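Local coordinates for putative capsid protein of prophage (Escherichia coli CFT073, PDB 3BQW) that is of unknown function but is probably a prophage major capsid protein, a subunit that would assemble into the icosahedral shell around phage DNA, at residues Y115-L120 against A325-Q330; K177-Q182 against W214-S219; G264-T267 against E273-F276; T287-L292 against R343-V348. All coordinates share one frame; numbering follows the deposited sequence.

Contact 1 (Y115-L120 against A325-Q330); sequences YRRMRL and AIEYVQ
Arg117 and Glu327 make a buried salt bridge, the contact's one close meeting, between helix 113-146 and the start of strand 327-338. The guanidinium grips the carboxylate side-on, with one nitrogen to each oxygen. Arg117 NE donates to Glu327 OE1 at 2.9 Å, nearly straight at 165°. This bond lies in the guanidinium plane and uses the syn lone pair of OE1. Arg117 NH2 donates to Glu327 OE2 at 3.1 Å in a more bent bond of 139°, and here OE2 is met from above the carboxylate plane. The two planes stand 30° apart, in keeping with one half of the grip being flat and the other tilted. Having two bonds rather than one fixes the rotation of both groups.

Beside the bonds, the methylene CD of Arg117 lies 3.6 Å from Glu327 OE1. Glu327 reaches straight out from its strand, with CG anti to the backbone N and the chain extended beyond it, whereas Arg117 bends at chi3 and approaches at about a right angle. Both residues are buried, so the opposite charges probably stabilise each other's ionised state. Backbone CA atoms stay apart, 9.6 Å between Arg117 and Glu327 at the nearest point, and the long side chains bridge the gap.

Further along, Val329 packs on Asn124 and Met125 of the same helix, and its O accepts from Gln128 NE2. A long helix lying against a beta sheet in this way is consistent with the spine helix and peripheral domain of the HK97-like capsid fold.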
loop_
_atom_site.group_PDB
_atom_site.type_symbol
_atom_site.label_atom_id
_atom_site.label_comp_id
_atom_site.label_asym_id
_atom_site.label_seq_id
_atom_site.Cartn_x
_atom_site.Cartn_y
_atom_site.Cartn_z
ATOM N N TYR A 115 -0.890 28.270 16.949
ATOM C CA TYR A 115 -1.595 27.021 17.199
ATOM C C TYR A 115 -2.330 26.569 15.942
ATOM O O TYR A 115 -2.314 25.388 15.607
ATOM C CB TYR A 115 -2.600 27.170 18.345
ATOM C CG TYR A 115 -3.288 25.868 18.663
ATOM C CD1 TYR A 115 -2.660 24.913 19.462
ATOM C CD2 TYR A 115 -4.551 25.571 18.143
ATOM C CE1 TYR A 115 -3.278 23.698 19.744
ATOM C CE2 TYR A 115 -5.171 24.366 18.418
ATOM C CZ TYR A 115 -4.529 23.427 19.213
ATOM O OH TYR A 115 -5.145 22.224 19.508
ATOM N N ARG A 116 -2.945 27.534 15.262
ATOM C CA ARG A 116 -3.692 27.292 14.049
ATOM C C ARG A 116 -2.793 26.899 12.881
ATOM O O ARG A 116 -3.159 26.043 12.106
ATOM C CB ARG A 116 -4.500 28.521 13.668
ATOM C CG ARG A 116 -5.538 28.940 14.700
ATOM C CD ARG A 116 -6.099 30.281 14.311
ATOM N NE ARG A 116 -6.743 30.180 13.009
ATOM C CZ ARG A 116 -7.962 29.691 12.820
ATOM N NH1 ARG A 116 -8.683 29.270 13.864
ATOM N NH2 ARG A 116 -8.464 29.611 11.584
ATOM N N ARG A 117 -1.635 27.541 12.742
ATOM C CA ARG A 117 -0.686 27.141 11.700
ATOM C C ARG A 117 -0.256 25.702 11.962
ATOM O O ARG A 117 -0.229 24.893 11.040
ATOM C CB ARG A 117 0.529 28.080 11.615
ATOM C CG ARG A 117 0.335 29.286 10.671
ATOM C CD ARG A 117 1.546 30.254 10.676
ATOM N NE ARG A 117 2.788 29.585 10.254
ATOM C CZ ARG A 117 3.730 29.105 11.071
ATOM N NH1 ARG A 117 3.645 29.256 12.387
ATOM N NH2 ARG A 117 4.801 28.507 10.560
ATOM N N MET A 118 0.028 25.391 13.228
ATOM C CA MET A 118 0.445 24.048 13.633
ATOM C C MET A 118 -0.596 23.006 13.277
ATOM O O MET A 118 -0.248 21.941 12.801
ATOM C CB MET A 118 0.683 23.951 15.146
ATOM C CG MET A 118 1.791 24.817 15.705
ATOM S SD MET A 118 3.429 24.423 15.154
ATOM C CE MET A 118 3.183 22.688 14.607
ATOM N N ARG A 119 -1.864 23.308 13.546
ATOM C CA ARG A 119 -2.969 22.429 13.160
ATOM C C ARG A 119 -3.012 22.173 11.664
ATOM O O ARG A 119 -3.256 21.046 11.235
ATOM C CB ARG A 119 -4.318 23.011 13.572
ATOM C CG ARG A 119 -4.525 23.109 15.062
ATOM C CD ARG A 119 -4.619 21.740 15.734
ATOM N NE ARG A 119 -5.637 20.861 15.142
ATOM C CZ ARG A 119 -6.944 20.922 15.396
ATOM N NH1 ARG A 119 -7.447 21.852 16.192
ATOM N NH2 ARG A 119 -7.760 20.057 14.827
ATOM N N LEU A 120 -2.817 23.217 10.869
ATOM C CA LEU A 120 -2.830 23.071 9.406
ATOM C C LEU A 120 -1.628 22.299 8.896
ATOM O O LEU A 120 -1.764 21.487 7.978
ATOM C CB LEU A 120 -2.909 24.431 8.726
ATOM C CG LEU A 120 -4.205 25.204 9.005
ATOM C CD1 LEU A 120 -4.129 26.583 8.404
ATOM C CD2 LEU A 120 -5.395 24.463 8.500
ATOM N N ALA A 325 2.717 36.265 0.833
ATOM C CA ALA A 325 3.705 35.250 1.153
ATOM C C ALA A 325 2.936 33.931 1.327
ATOM O O ALA A 325 2.017 33.855 2.134
ATOM C CB ALA A 325 4.466 35.616 2.407
ATOM N N ILE A 326 3.284 32.910 0.551
ATOM C CA ILE A 326 2.621 31.610 0.655
ATOM C C ILE A 326 3.482 30.616 1.432
ATOM O O ILE A 326 4.672 30.479 1.181
ATOM C CB ILE A 326 2.243 31.036 -0.726
ATOM C CG1 ILE A 326 1.437 32.060 -1.535
ATOM C CG2 ILE A 326 1.435 29.753 -0.566
ATOM C CD1 ILE A 326 0.312 32.776 -0.732
ATOM N N GLU A 327 2.858 29.948 2.396
ATOM C CA GLU A 327 3.510 28.945 3.209
ATOM C C GLU A 327 3.123 27.546 2.709
ATOM O O GLU A 327 1.987 27.320 2.331
ATOM C CB GLU A 327 3.115 29.130 4.674
ATOM C CG GLU A 327 3.833 28.159 5.594
ATOM C CD GLU A 327 3.432 28.294 7.039
ATOM O OE1 GLU A 327 2.718 29.247 7.384
ATOM O OE2 GLU A 327 3.840 27.436 7.830
ATOM N N TYR A 328 4.099 26.633 2.694
ATOM C CA TYR A 328 3.913 25.249 2.235
ATOM C C TYR A 328 4.442 24.284 3.275
ATOM O O TYR A 328 5.332 24.625 4.049
ATOM C CB TYR A 328 4.684 24.971 0.947
ATOM C CG TYR A 328 4.233 25.782 -0.220
ATOM C CD1 TYR A 328 3.165 25.359 -0.995
ATOM C CD2 TYR A 328 4.856 26.986 -0.543
ATOM C CE1 TYR A 328 2.722 26.096 -2.072
ATOM C CE2 TYR A 328 4.421 27.736 -1.614
ATOM C CZ TYR A 328 3.347 27.270 -2.377
ATOM O OH TYR A 328 2.888 27.990 -3.453
ATOM N N VAL A 329 3.855 23.090 3.281
ATOM C CA VAL A 329 4.445 21.914 3.909
ATOM C C VAL A 329 4.535 20.855 2.803
ATOM O O VAL A 329 3.692 20.781 1.898
ATOM C CB VAL A 329 3.669 21.409 5.180
ATOM C CG1 VAL A 329 2.327 20.817 4.837
ATOM C CG2 VAL A 329 4.476 20.375 5.914
ATOM N N GLN A 330 5.593 20.067 2.857
ATOM C CA GLN A 330 5.864 19.068 1.840
ATOM C C GLN A 330 6.606 17.898 2.462
ATOM O O GLN A 330 7.467 18.087 3.327
ATOM C CB GLN A 330 6.721 19.705 0.755
ATOM C CG GLN A 330 7.129 18.801 -0.361
ATOM C CD GLN A 330 8.020 19.505 -1.333
ATOM O OE1 GLN A 330 9.090 19.964 -0.959
ATOM N NE2 GLN A 330 7.577 19.627 -2.586
#

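Contact 2 (K177-Q182 against W214-S219); sequences KKWSEQ and WRTLRS
Trp179 swings its indole toward helix 211-218 with chi1 at -86°, while Thr216 holds CG2 anti to its own backbone N and Leu217 does the same with CG (chi1 -177°), so that both aliphatic groups meet the ring system. The motif is a loop packed against a helix: segment 177-182 follows strand 170-172 and lays a single tryptophan on two successive helical residues. The interface is purely apolar, with no hydrogen bond crossing it. Thr216 CG2 lies 3.8 Å from Trp179 CB and 3.9 Å from CE3, touching the root of the side chain and the near part of the benzo ring. Further out, Leu217 CD1 reaches Trp179 CH2 at 4.1 Å; these two side chains run side by side and point the same way. Both methyls meet the ring obliquely.

The polar atoms of the two key residues are turned to partners elsewhere. Trp179 NE1 donates to Asp192 OD2 on helix 190-198, which would fix the ring's rotation, and Thr216 OG1 bonds Glu212 O within its own helix. Phe220 meets the indole edge-to-face.

The loop residues around the tryptophan form a compact turn. Glu181 N and Gln182 NE2 both donate to Lys178 O, from opposite faces of that carbonyl's plane, the side-chain bond from Gln182 NE2 measuring 2.9 Å with an N-H...O angle of 160°.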
loop_
_atom_site.group_PDB
_atom_site.type_symbol
_atom_site.label_atom_id
_atom_site.label_comp_id
_atom_site.label_asym_id
_atom_site.label_seq_id
_atom_site.Cartn_x
_atom_site.Cartn_y
_atom_site.Cartn_z
ATOM N N LYS A 177 -14.597 -22.875 -14.699
ATOM C CA LYS A 177 -15.867 -22.921 -13.998
ATOM C C LYS A 177 -16.209 -21.566 -13.373
ATOM O O LYS A 177 -15.499 -21.079 -12.503
ATOM C CB LYS A 177 -15.758 -24.008 -12.924
ATOM C CG LYS A 177 -16.999 -24.258 -12.096
ATOM C CD LYS A 177 -16.850 -25.490 -11.168
ATOM C CE LYS A 177 -16.710 -26.799 -11.950
ATOM N NZ LYS A 177 -16.967 -27.984 -11.071
ATOM N N LYS A 178 -17.281 -20.943 -13.848
ATOM C CA LYS A 178 -17.769 -19.685 -13.286
ATOM C C LYS A 178 -18.710 -19.902 -12.090
ATOM O O LYS A 178 -19.656 -20.674 -12.160
ATOM C CB LYS A 178 -18.523 -18.888 -14.344
ATOM C CG LYS A 178 -17.737 -18.530 -15.573
ATOM C CD LYS A 178 -18.487 -17.456 -16.346
ATOM C CE LYS A 178 -17.935 -17.258 -17.746
ATOM N NZ LYS A 178 -18.800 -16.319 -18.535
ATOM N N TRP A 179 -18.478 -19.173 -11.010
ATOM C CA TRP A 179 -19.348 -19.257 -9.828
ATOM C C TRP A 179 -20.773 -18.793 -10.095
ATOM O O TRP A 179 -21.719 -19.334 -9.531
ATOM C CB TRP A 179 -18.756 -18.458 -8.663
ATOM C CG TRP A 179 -17.783 -19.216 -7.842
ATOM C CD1 TRP A 179 -17.518 -20.541 -7.910
ATOM C CD2 TRP A 179 -16.992 -18.709 -6.761
ATOM N NE1 TRP A 179 -16.578 -20.895 -6.985
ATOM C CE2 TRP A 179 -16.246 -19.791 -6.249
ATOM C CE3 TRP A 179 -16.823 -17.441 -6.189
ATOM C CZ2 TRP A 179 -15.353 -19.652 -5.200
ATOM C CZ3 TRP A 179 -15.929 -17.303 -5.151
ATOM C CH2 TRP A 179 -15.193 -18.393 -4.673
ATOM N N SER A 180 -20.918 -17.794 -10.953
ATOM C CA SER A 180 -22.216 -17.240 -11.280
ATOM C C SER A 180 -23.139 -18.316 -11.900
ATOM O O SER A 180 -24.349 -18.238 -11.780
ATOM C CB SER A 180 -22.039 -16.053 -12.230
ATOM O OG SER A 180 -21.493 -16.494 -13.465
ATOM N N GLU A 181 -22.533 -19.338 -12.503
ATOM C CA GLU A 181 -23.232 -20.395 -13.194
ATOM C C GLU A 181 -23.413 -21.641 -12.343
ATOM O O GLU A 181 -23.938 -22.644 -12.831
ATOM C CB GLU A 181 -22.459 -20.762 -14.478
ATOM C CG GLU A 181 -22.484 -19.656 -15.532
ATOM C CD GLU A 181 -21.712 -20.003 -16.805
ATOM O OE1 GLU A 181 -21.116 -21.102 -16.874
ATOM O OE2 GLU A 181 -21.688 -19.154 -17.733
ATOM N N GLN A 182 -22.986 -21.612 -11.085
ATOM C CA GLN A 182 -23.114 -22.803 -10.255
ATOM C C GLN A 182 -24.418 -22.817 -9.492
ATOM O O GLN A 182 -25.063 -21.784 -9.317
ATOM C CB GLN A 182 -21.923 -22.952 -9.308
ATOM C CG GLN A 182 -20.577 -22.994 -10.005
ATOM C CD GLN A 182 -20.540 -23.978 -11.151
ATOM O OE1 GLN A 182 -20.957 -25.120 -10.998
ATOM N NE2 GLN A 182 -20.074 -23.534 -12.316
ATOM N N TRP A 214 -17.027 -11.651 -2.177
ATOM C CA TRP A 214 -17.645 -12.010 -0.909
ATOM C C TRP A 214 -19.149 -12.248 -1.062
ATOM O O TRP A 214 -19.651 -13.240 -0.579
ATOM C CB TRP A 214 -17.378 -10.942 0.141
ATOM C CG TRP A 214 -18.116 -11.147 1.406
ATOM C CD1 TRP A 214 -19.029 -10.297 1.957
ATOM C CD2 TRP A 214 -18.034 -12.280 2.293
ATOM N NE1 TRP A 214 -19.492 -10.810 3.148
ATOM C CE2 TRP A 214 -18.909 -12.022 3.376
ATOM C CE3 TRP A 214 -17.297 -13.469 2.286
ATOM C CZ2 TRP A 214 -19.072 -12.907 4.440
ATOM C CZ3 TRP A 214 -17.446 -14.351 3.346
ATOM C CH2 TRP A 214 -18.341 -14.069 4.412
ATOM N N ARG A 215 -19.835 -11.353 -1.771
ATOM C CA ARG A 215 -21.272 -11.501 -2.091
ATOM C C ARG A 215 -21.594 -12.885 -2.701
ATOM O O ARG A 215 -22.513 -13.595 -2.265
ATOM C CB ARG A 215 -21.694 -10.359 -3.045
ATOM C CG ARG A 215 -23.179 -10.241 -3.330
ATOM C CD ARG A 215 -23.501 -9.327 -4.548
ATOM N NE ARG A 215 -23.117 -9.894 -5.855
ATOM C CZ ARG A 215 -23.715 -10.945 -6.444
ATOM N NH1 ARG A 215 -24.747 -11.566 -5.875
ATOM N NH2 ARG A 215 -23.287 -11.391 -7.626
ATOM N N THR A 216 -20.827 -13.258 -3.720
ATOM C CA THR A 216 -21.018 -14.520 -4.428
ATOM C C THR A 216 -20.699 -15.745 -3.561
ATOM O O THR A 216 -21.507 -16.670 -3.454
ATOM C CB THR A 216 -20.128 -14.545 -5.673
ATOM O OG1 THR A 216 -20.414 -13.392 -6.463
ATOM C CG2 THR A 216 -20.351 -15.836 -6.503
ATOM N N LEU A 217 -19.521 -15.735 -2.936
ATOM C CA LEU A 217 -19.117 -16.805 -2.033
ATOM C C LEU A 217 -20.163 -17.063 -0.963
ATOM O O LEU A 217 -20.504 -18.201 -0.678
ATOM C CB LEU A 217 -17.764 -16.486 -1.399
ATOM C CG LEU A 217 -17.154 -17.568 -0.469
ATOM C CD1 LEU A 217 -17.107 -18.963 -1.144
ATOM C CD2 LEU A 217 -15.768 -17.142 -0.009
ATOM N N ARG A 218 -20.689 -15.983 -0.406
ATOM C CA ARG A 218 -21.761 -16.000 0.602
ATOM C C ARG A 218 -23.059 -16.630 0.116
ATOM O O ARG A 218 -23.804 -17.231 0.893
ATOM C CB ARG A 218 -22.042 -14.528 0.983
ATOM C CG ARG A 218 -22.455 -14.260 2.376
ATOM C CD ARG A 218 -22.484 -12.738 2.622
ATOM N NE ARG A 218 -23.453 -12.068 1.738
ATOM C CZ ARG A 218 -23.304 -10.845 1.228
ATOM N NH1 ARG A 218 -22.235 -10.126 1.494
ATOM N NH2 ARG A 218 -24.235 -10.345 0.433
ATOM N N SER A 219 -23.358 -16.463 -1.168
ATOM C CA SER A 219 -24.606 -16.988 -1.742
ATOM C C SER A 219 -24.650 -18.516 -1.846
ATOM O O SER A 219 -25.708 -19.083 -2.099
ATOM C CB SER A 219 -24.856 -16.386 -3.125
ATOM O OG SER A 219 -23.949 -16.894 -4.089
#

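Contact 3 (G264-T267 against E273-F276); sequences GKYT and EKYF
The Tyr266 ring carries Lys274 CB over one face in a CH-pi contact, CB standing 4.0 Å from the ring centroid, while the phenol OH touches the lysine's CD at 3.6 Å. Phe276 in turn has Tyr266 CD2 over one face, 3.5 Å above its plane, and the CA of Gly264 at its edge. The two rings meet obliquely, planes 42° apart. Tyr266 takes part because its CG sits between the backbone N and the carbonyl carbon (chi1 62°), which lays the ring across the partner strand.

The backbones pair as an antiparallel hairpin. Tyr266 and Lys274 form the hydrogen-bonded pair: Tyr266 N donates to Lys274 O at 2.9 Å and Lys274 N to Tyr266 O at 2.8 Å. Phe276 N adds a bond to Gly264 O at 3.1 Å. Away from the two rings, the aliphatic chain of Lys265 runs alongside Tyr275, pointing the same way, its CE 3.7 Å from Tyr275 CE1.

The hairpin joins the end of strand 257-267 to strand 273-275 and belongs to the seven-stranded mixed sheet. The side bearing Tyr266 and Phe276 faces helix 113-146, where both touch Trp138 and Phe276 also touches Glu137.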
loop_
_atom_site.group_PDB
_atom_site.type_symbol
_atom_site.label_atom_id
_atom_site.label_comp_id
_atom_site.label_asym_id
_atom_site.label_seq_id
_atom_site.Cartn_x
_atom_site.Cartn_y
_atom_site.Cartn_z
ATOM N N GLY A 264 -10.782 -1.076 0.251
ATOM C CA GLY A 264 -10.005 0.151 0.143
ATOM C C GLY A 264 -10.015 0.850 -1.218
ATOM O O GLY A 264 -9.916 0.217 -2.269
ATOM N N LYS A 265 -10.098 2.174 -1.183
ATOM C CA LYS A 265 -10.089 2.977 -2.391
ATOM C C LYS A 265 -9.019 4.058 -2.326
ATOM O O LYS A 265 -8.535 4.435 -1.252
ATOM C CB LYS A 265 -11.454 3.630 -2.616
ATOM C CG LYS A 265 -12.630 2.662 -2.659
ATOM C CD LYS A 265 -13.900 3.404 -2.992
ATOM C CE LYS A 265 -15.166 2.700 -2.442
ATOM N NZ LYS A 265 -15.444 2.999 -0.976
ATOM N N TYR A 266 -8.649 4.549 -3.493
ATOM C CA TYR A 266 -7.802 5.723 -3.586
ATOM C C TYR A 266 -8.384 6.650 -4.628
ATOM O O TYR A 266 -9.234 6.254 -5.433
ATOM C CB TYR A 266 -6.360 5.348 -3.969
ATOM C CG TYR A 266 -6.235 4.685 -5.320
ATOM C CD1 TYR A 266 -5.940 5.425 -6.471
ATOM C CD2 TYR A 266 -6.426 3.325 -5.450
ATOM C CE1 TYR A 266 -5.833 4.809 -7.712
ATOM C CE2 TYR A 266 -6.324 2.694 -6.685
ATOM C CZ TYR A 266 -6.024 3.436 -7.809
ATOM O OH TYR A 266 -5.953 2.776 -9.016
ATOM N N THR A 267 -7.909 7.887 -4.616
ATOM C CA THR A 267 -8.235 8.819 -5.683
ATOM C C THR A 267 -7.000 8.999 -6.578
ATOM O O THR A 267 -5.865 9.080 -6.082
ATOM C CB THR A 267 -8.768 10.120 -5.112
ATOM O OG1 THR A 267 -10.095 9.889 -4.598
ATOM C CG2 THR A 267 -8.811 11.203 -6.174
ATOM N N GLU A 273 -12.295 8.090 -7.949
ATOM C CA GLU A 273 -12.229 7.015 -6.955
ATOM C C GLU A 273 -12.027 5.656 -7.617
ATOM O O GLU A 273 -12.787 5.279 -8.494
ATOM C CB GLU A 273 -13.543 6.934 -6.170
ATOM C CG GLU A 273 -13.486 7.388 -4.747
ATOM C CD GLU A 273 -14.885 7.514 -4.130
ATOM O OE1 GLU A 273 -15.724 6.598 -4.311
ATOM O OE2 GLU A 273 -15.140 8.544 -3.467
ATOM N N LYS A 274 -11.039 4.904 -7.153
ATOM C CA LYS A 274 -10.797 3.563 -7.668
ATOM C C LYS A 274 -10.545 2.605 -6.526
ATOM O O LYS A 274 -10.083 3.016 -5.459
ATOM C CB LYS A 274 -9.575 3.570 -8.571
ATOM C CG LYS A 274 -9.682 4.510 -9.743
ATOM C CD LYS A 274 -8.789 4.042 -10.893
ATOM C CE LYS A 274 -9.223 4.634 -12.240
ATOM N NZ LYS A 274 -10.684 4.465 -12.504
ATOM N N TYR A 275 -10.843 1.331 -6.757
ATOM C CA TYR A 275 -10.489 0.282 -5.805
ATOM C C TYR A 275 -9.041 -0.120 -5.985
ATOM O O TYR A 275 -8.544 -0.231 -7.098
ATOM C CB TYR A 275 -11.350 -0.961 -6.004
ATOM C CG TYR A 275 -12.780 -0.799 -5.579
ATOM C CD1 TYR A 275 -13.129 -0.819 -4.236
ATOM C CD2 TYR A 275 -13.783 -0.637 -6.522
ATOM C CE1 TYR A 275 -14.444 -0.667 -3.842
ATOM C CE2 TYR A 275 -15.093 -0.491 -6.149
ATOM C CZ TYR A 275 -15.423 -0.502 -4.821
ATOM O OH TYR A 275 -16.750 -0.357 -4.465
ATOM N N PHE A 276 -8.366 -0.345 -4.879
ATOM C CA PHE A 276 -7.067 -1.005 -4.898
ATOM C C PHE A 276 -7.194 -2.396 -5.484
ATOM O O PHE A 276 -6.431 -2.783 -6.355
ATOM C CB PHE A 276 -6.522 -1.123 -3.477
ATOM C CG PHE A 276 -6.005 0.160 -2.914
ATOM C CD1 PHE A 276 -4.881 0.762 -3.452
ATOM C CD2 PHE A 276 -6.621 0.758 -1.823
ATOM C CE1 PHE A 276 -4.390 1.951 -2.898
ATOM C CE2 PHE A 276 -6.140 1.917 -1.286
ATOM C CZ PHE A 276 -5.032 2.514 -1.814
#

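Contact 4 (T287-L292 against R343-V348); sequences TNNKGL and RKFVTV
An inverse gamma turn centred on Asn289, in the link between two beta sheets, presents that residue's amide to Lys344 and Phe345 just before strand 346-349. Holding CG anti to the backbone N (chi1 -174°), Asn289 puts ND2 3.3 Å from Phe345 CE2 and 3.5 Å from Lys344 CB. The amide comes at the ring obliquely, the planes 37° apart. Its carbon CG also lies along the lysine chain, 3.8 Å from Lys344 CD.

No direct hydrogen bond crosses the contact; water does the polar work. Water 1 accepts from Asn289 ND2 at 3.1 Å and donates to Lys344 O at 2.8 Å, sitting over one face of the Phe345 ring. A second water lies between Asn289 OD1 and Lys344 NZ, though its distance to OD1 is too short to be trusted. The buried amide nitrogen also donates to Asp341 O, giving it two acceptors that would hold the group's rotation.

Phe345 is backed by Phe35, edge-to-face, and by Val144 of helix 113-146. Segment 287-292 leads from strand 281-285 to strand 292-295 of the five-stranded sheet, while strand 346-349 runs between strands 281-285 and 170-172 in the seven-stranded one.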
loop_
_atom_site.group_PDB
_atom_site.type_symbol
_atom_site.label_atom_id
_atom_site.label_comp_id
_atom_site.label_asym_id
_atom_site.label_seq_id
_atom_site.Cartn_x
_atom_site.Cartn_y
_atom_site.Cartn_z
ATOM N N THR A 287 0.546 -15.259 5.165
ATOM C CA THR A 287 0.984 -14.146 5.990
ATOM C C THR A 287 2.433 -14.269 6.521
ATOM O O THR A 287 2.954 -13.329 7.073
ATOM C CB THR A 287 0.021 -13.940 7.185
ATOM O OG1 THR A 287 0.017 -15.112 8.024
ATOM C CG2 THR A 287 -1.392 -13.616 6.692
ATOM N N ASN A 288 3.052 -15.433 6.376
ATOM C CA ASN A 288 4.484 -15.595 6.640
ATOM C C ASN A 288 5.381 -15.099 5.489
ATOM O O ASN A 288 6.588 -15.017 5.654
ATOM C CB ASN A 288 4.798 -17.070 6.907
ATOM C CG ASN A 288 3.993 -17.638 8.062
ATOM O OD1 ASN A 288 3.100 -18.486 7.867
ATOM N ND2 ASN A 288 4.310 -17.188 9.283
ATOM N N ASN A 289 4.795 -14.816 4.323
ATOM C CA ASN A 289 5.544 -14.425 3.108
ATOM C C ASN A 289 5.716 -12.891 3.124
ATOM O O ASN A 289 5.008 -12.134 2.429
ATOM C CB ASN A 289 4.788 -14.915 1.861
ATOM C CG ASN A 289 5.551 -14.697 0.553
ATOM O OD1 ASN A 289 6.785 -14.733 0.503
ATOM N ND2 ASN A 289 4.809 -14.490 -0.519
ATOM N N LYS A 290 6.614 -12.435 3.979
ATOM C CA LYS A 290 6.730 -10.991 4.254
ATOM C C LYS A 290 7.957 -10.413 3.618
ATOM O O LYS A 290 9.051 -10.802 3.957
ATOM C CB LYS A 290 6.832 -10.692 5.750
ATOM C CG LYS A 290 5.674 -11.181 6.593
ATOM C CD LYS A 290 6.229 -11.470 7.959
ATOM C CE LYS A 290 5.172 -11.689 8.968
ATOM N NZ LYS A 290 5.727 -12.494 10.090
ATOM N N GLY A 291 7.746 -9.468 2.716
ATOM C CA GLY A 291 8.809 -8.669 2.130
ATOM C C GLY A 291 8.854 -7.307 2.778
ATOM O O GLY A 291 8.626 -7.166 3.975
ATOM N N LEU A 292 9.165 -6.280 1.994
ATOM C CA LEU A 292 9.422 -4.963 2.585
ATOM C C LEU A 292 8.991 -3.832 1.693
ATOM O O LEU A 292 8.637 -4.030 0.535
ATOM C CB LEU A 292 10.917 -4.802 2.937
ATOM C CG LEU A 292 11.877 -4.721 1.733
ATOM C CD1 LEU A 292 13.099 -3.939 2.032
ATOM C CD2 LEU A 292 12.246 -6.115 1.292
ATOM N N ARG A 343 5.835 -15.985 -5.978
ATOM C CA ARG A 343 5.226 -17.227 -6.450
ATOM C C ARG A 343 4.171 -17.768 -5.484
ATOM O O ARG A 343 3.434 -18.661 -5.813
ATOM C CB ARG A 343 6.304 -18.277 -6.717
ATOM C CG ARG A 343 7.371 -17.814 -7.708
ATOM C CD ARG A 343 8.516 -18.802 -7.759
ATOM N NE ARG A 343 9.205 -18.884 -6.482
ATOM C CZ ARG A 343 10.164 -19.767 -6.187
ATOM N NH1 ARG A 343 10.577 -20.659 -7.080
ATOM N NH2 ARG A 343 10.721 -19.747 -4.980
ATOM N N LYS A 344 4.119 -17.210 -4.286
ATOM C CA LYS A 344 3.193 -17.640 -3.245
ATOM C C LYS A 344 1.890 -16.841 -3.200
ATOM O O LYS A 344 1.179 -16.872 -2.187
ATOM C CB LYS A 344 3.909 -17.560 -1.900
ATOM C CG LYS A 344 5.098 -18.480 -1.786
ATOM C CD LYS A 344 5.745 -18.337 -0.391
ATOM C CE LYS A 344 6.840 -19.411 -0.172
ATOM N NZ LYS A 344 7.956 -18.842 0.628
ATOM N N PHE A 345 1.584 -16.122 -4.280
ATOM C CA PHE A 345 0.337 -15.372 -4.427
ATOM C C PHE A 345 -0.432 -15.923 -5.606
ATOM O O PHE A 345 0.143 -16.132 -6.675
ATOM C CB PHE A 345 0.650 -13.906 -4.690
ATOM C CG PHE A 345 1.320 -13.227 -3.538
ATOM C CD1 PHE A 345 0.580 -12.857 -2.410
ATOM C CD2 PHE A 345 2.668 -12.964 -3.565
ATOM C CE1 PHE A 345 1.176 -12.238 -1.364
ATOM C CE2 PHE A 345 3.274 -12.344 -2.509
ATOM C CZ PHE A 345 2.529 -11.971 -1.401
ATOM N N VAL A 346 -1.716 -16.218 -5.398
ATOM C CA VAL A 346 -2.607 -16.610 -6.469
ATOM C C VAL A 346 -3.753 -15.593 -6.503
ATOM O O VAL A 346 -4.375 -15.319 -5.490
ATOM C CB VAL A 346 -3.149 -18.056 -6.250
ATOM C CG1 VAL A 346 -4.179 -18.425 -7.319
ATOM C CG2 VAL A 346 -1.971 -19.099 -6.190
ATOM N N THR A 347 -4.025 -15.027 -7.668
ATOM C CA THR A 347 -5.147 -14.086 -7.842
ATOM C C THR A 347 -6.200 -14.681 -8.808
ATOM O O THR A 347 -5.874 -15.193 -9.887
ATOM C CB THR A 347 -4.654 -12.711 -8.352
ATOM O OG1 THR A 347 -3.696 -12.188 -7.421
ATOM C CG2 THR A 347 -5.812 -11.702 -8.537
ATOM N N VAL A 348 -7.456 -14.612 -8.392
ATOM C CA VAL A 348 -8.553 -15.168 -9.162
ATOM C C VAL A 348 -9.590 -14.098 -9.461
ATOM O O VAL A 348 -10.037 -13.397 -8.558
ATOM C CB VAL A 348 -9.207 -16.381 -8.473
ATOM C CG1 VAL A 348 -10.263 -17.089 -9.435
ATOM C CG2 VAL A 348 -8.136 -17.361 -8.001
HETATM O O HOH W 1 1.827 -15.038 -0.136
HETATM O O HOH W 2 8.436 -16.103 1.656
#

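Contacts 1, 2 and 4 are made by mostly buried residues and contact 3 lies at the surface, yet contact 3 has the largest interface because it alone pairs backbones. Contact 1 is ionic, contact 2 apolar, and contact 4 combines amide packing with a water bridge; contact 3 adds aromatic packing to strand pairing. Helix 113-146 supplies one side of contact 1 and backs contacts 3 and 4, so it runs past most of the set. Contacts 3 and 4 reach the same seven-stranded sheet, their nearest atoms about 9 Å apart. Contacts 1 and 2 lie on opposite sides of the chain's centre, with centres 51 Å apart, in keeping with an elongated capsid subunit.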